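Local coordinates for protein NAD_Gly3P_dh, NAD-dependent glycerol-3-phosphate dehydrogenase (Streptosporangium roseum, PDB 5OCM) that probably reduces imines to amines with NADPH, as an oxidoreductase of the HIBADH-related family, and binds NADP+ together with a ketone hydrate, at residues Phe132-Gly137 and Thr157-Asp162. Numbering follows the deposited sequence.
Sequences FLLYSG and TYLGAD
Tyr135 lies against Thr157 and Leu159 in a way that illustrates how parallel strands share their polar atoms: its N donates to Thr157 O (2.9 Å), while its O accepts from Leu159 N at 2.8 Å in a nearly straight bond (169° at the hydrogen). One step earlier, Thr157 N reaches Leu133 O. Further along, Gly137 N gives its hydrogen to Gly160 O (2.9 Å), meeting that carbonyl in its plane. Gly137 O is taken up by a side chain instead: Tyr158 OH donates to it at 2.6 Å, almost in line with the C=O bond. With CG of Tyr158 anti to the backbone N (chi1 176°), the ring runs along its own strand, one face over Gly160 N and its edge turned to Gly137 O. A phenylalanine at Tyr158 would probably leave Gly137 O without its hydroxyl donor and the chain at Gly137, just past strand 132-136, less firmly tied. Leu134 and Leu159 meet through CB and CD1 (3.9 Å), where Phe204 of the second subunit also packs. Ser136 OG, hydrogen-bonded to Ser166, and Asp162 OD1, which accepts from Gly164 N and forms a salt bridge with Arg101, find their partners outside the strand pair. Strands 131-136 and 155-160, joined through helix 139-149, form a beta-alpha-beta crossover at one edge of the sheet of the Rossmann-type NADP-binding domain.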
loop_
_atom_site.group_PDB
_atom_site.type_symbol
_atom_site.label_atom_id
_atom_site.label_comp_id
_atom_site.label_asym_id
_atom_site.label_seq_id
_atom_site.Cartn_x
_atom_site.Cartn_y
_atom_site.Cartn_z
ATOM N N PHE A 132 5.612 -9.393 -12.463
ATOM C CA PHE A 132 4.312 -9.105 -13.076
ATOM C C PHE A 132 4.538 -8.135 -14.236
ATOM O O PHE A 132 5.188 -7.120 -14.049
ATOM C CB PHE A 132 3.601 -8.410 -11.866
ATOM C CG PHE A 132 2.189 -7.998 -12.064
ATOM C CD1 PHE A 132 1.331 -8.717 -12.866
ATOM C CD2 PHE A 132 1.675 -6.931 -11.314
ATOM C CE1 PHE A 132 -0.003 -8.343 -12.968
ATOM C CE2 PHE A 132 0.379 -6.523 -11.459
ATOM C CZ PHE A 132 -0.484 -7.250 -12.222
ATOM N N LEU A 133 4.038 -8.463 -15.430
ATOM C CA LEU A 133 4.187 -7.587 -16.593
ATOM C C LEU A 133 2.880 -7.557 -17.355
ATOM O O LEU A 133 2.198 -8.588 -17.496
ATOM C CB LEU A 133 5.324 -8.074 -17.517
ATOM C CG LEU A 133 6.735 -8.048 -16.963
ATOM C CD1 LEU A 133 7.044 -9.438 -16.306
ATOM C CD2 LEU A 133 7.773 -7.826 -18.059
ATOM N N LEU A 134 2.545 -6.382 -17.882
ATOM C CA LEU A 134 1.229 -6.152 -18.535
ATOM C C LEU A 134 1.484 -5.807 -19.994
ATOM O O LEU A 134 2.382 -5.033 -20.274
ATOM C CB LEU A 134 0.531 -4.977 -17.890
ATOM C CG LEU A 134 0.432 -5.012 -16.389
ATOM C CD1 LEU A 134 -0.289 -3.780 -15.852
ATOM C CD2 LEU A 134 -0.282 -6.269 -15.927
ATOM N N TYR A 135 0.667 -6.367 -20.895
ATOM C CA TYR A 135 0.854 -6.121 -22.337
ATOM C C TYR A 135 -0.474 -5.710 -22.953
ATOM O O TYR A 135 -1.541 -6.235 -22.577
ATOM C CB TYR A 135 1.330 -7.402 -23.026
ATOM C CG TYR A 135 2.723 -7.768 -22.673
ATOM C CD1 TYR A 135 3.004 -8.514 -21.534
ATOM C CD2 TYR A 135 3.799 -7.302 -23.424
ATOM C CE1 TYR A 135 4.310 -8.782 -21.157
ATOM C CE2 TYR A 135 5.092 -7.553 -23.069
ATOM C CZ TYR A 135 5.351 -8.326 -21.935
ATOM O OH TYR A 135 6.616 -8.571 -21.539
ATOM N N SER A 136 -0.382 -4.813 -23.930
ATOM C CA SER A 136 -1.522 -4.448 -24.745
ATOM C C SER A 136 -1.146 -4.403 -26.171
ATOM O O SER A 136 0.028 -4.170 -26.534
ATOM C CB SER A 136 -2.021 -3.037 -24.376
ATOM O OG SER A 136 -2.222 -2.949 -23.014
ATOM N N GLY A 137 -2.150 -4.612 -27.017
ATOM C CA GLY A 137 -1.935 -4.665 -28.488
ATOM C C GLY A 137 -2.684 -5.865 -29.021
ATOM O O GLY A 137 -3.579 -6.389 -28.359
ATOM N N THR A 157 0.758 -10.896 -18.320
ATOM C CA THR A 157 -0.675 -10.857 -18.528
ATOM C C THR A 157 -1.076 -9.888 -19.643
ATOM O O THR A 157 -0.427 -8.847 -19.879
ATOM C CB THR A 157 -1.496 -10.680 -17.173
ATOM O OG1 THR A 157 -2.300 -9.519 -17.150
ATOM C CG2 THR A 157 -0.691 -10.732 -15.964
ATOM N N TYR A 158 -2.134 -10.255 -20.360
ATOM C CA TYR A 158 -2.639 -9.466 -21.495
ATOM C C TYR A 158 -3.816 -8.627 -21.077
ATOM O O TYR A 158 -4.799 -9.158 -20.511
ATOM C CB TYR A 158 -3.064 -10.407 -22.610
ATOM C CG TYR A 158 -3.687 -9.749 -23.796
ATOM C CD1 TYR A 158 -2.932 -8.963 -24.654
ATOM C CD2 TYR A 158 -5.046 -9.878 -24.076
ATOM C CE1 TYR A 158 -3.486 -8.348 -25.768
ATOM C CE2 TYR A 158 -5.607 -9.247 -25.182
ATOM C CZ TYR A 158 -4.831 -8.479 -26.023
ATOM O OH TYR A 158 -5.385 -7.849 -27.108
ATOM N N LEU A 159 -3.786 -7.343 -21.375
ATOM C CA LEU A 159 -4.832 -6.411 -20.955
ATOM C C LEU A 159 -5.871 -6.221 -21.996
ATOM O O LEU A 159 -7.024 -6.052 -21.643
ATOM C CB LEU A 159 -4.289 -5.027 -20.614
ATOM C CG LEU A 159 -3.389 -4.951 -19.386
ATOM C CD1 LEU A 159 -2.834 -3.561 -19.265
ATOM C CD2 LEU A 159 -4.087 -5.306 -18.103
ATOM N N GLY A 160 -5.526 -6.163 -23.254
ATOM C CA GLY A 160 -6.524 -5.833 -24.292
ATOM C C GLY A 160 -5.861 -5.212 -25.467
ATOM O O GLY A 160 -4.634 -5.005 -25.501
ATOM N N ALA A 161 -6.696 -4.909 -26.458
ATOM C CA ALA A 161 -6.231 -4.418 -27.765
ATOM C C ALA A 161 -5.721 -2.987 -27.843
ATOM O O ALA A 161 -4.872 -2.666 -28.663
ATOM C CB ALA A 161 -7.397 -4.599 -28.769
ATOM N N ASP A 162 -6.263 -2.092 -27.013
ATOM C CA ASP A 162 -5.778 -0.732 -26.975
ATOM C C ASP A 162 -4.391 -0.640 -26.385
ATOM O O ASP A 162 -4.205 -0.836 -25.181
ATOM C CB ASP A 162 -6.777 0.173 -26.180
ATOM C CG ASP A 162 -6.212 1.551 -25.822
ATOM O OD1 ASP A 162 -5.346 2.146 -26.519
ATOM O OD2 ASP A 162 -6.674 2.074 -24.781
#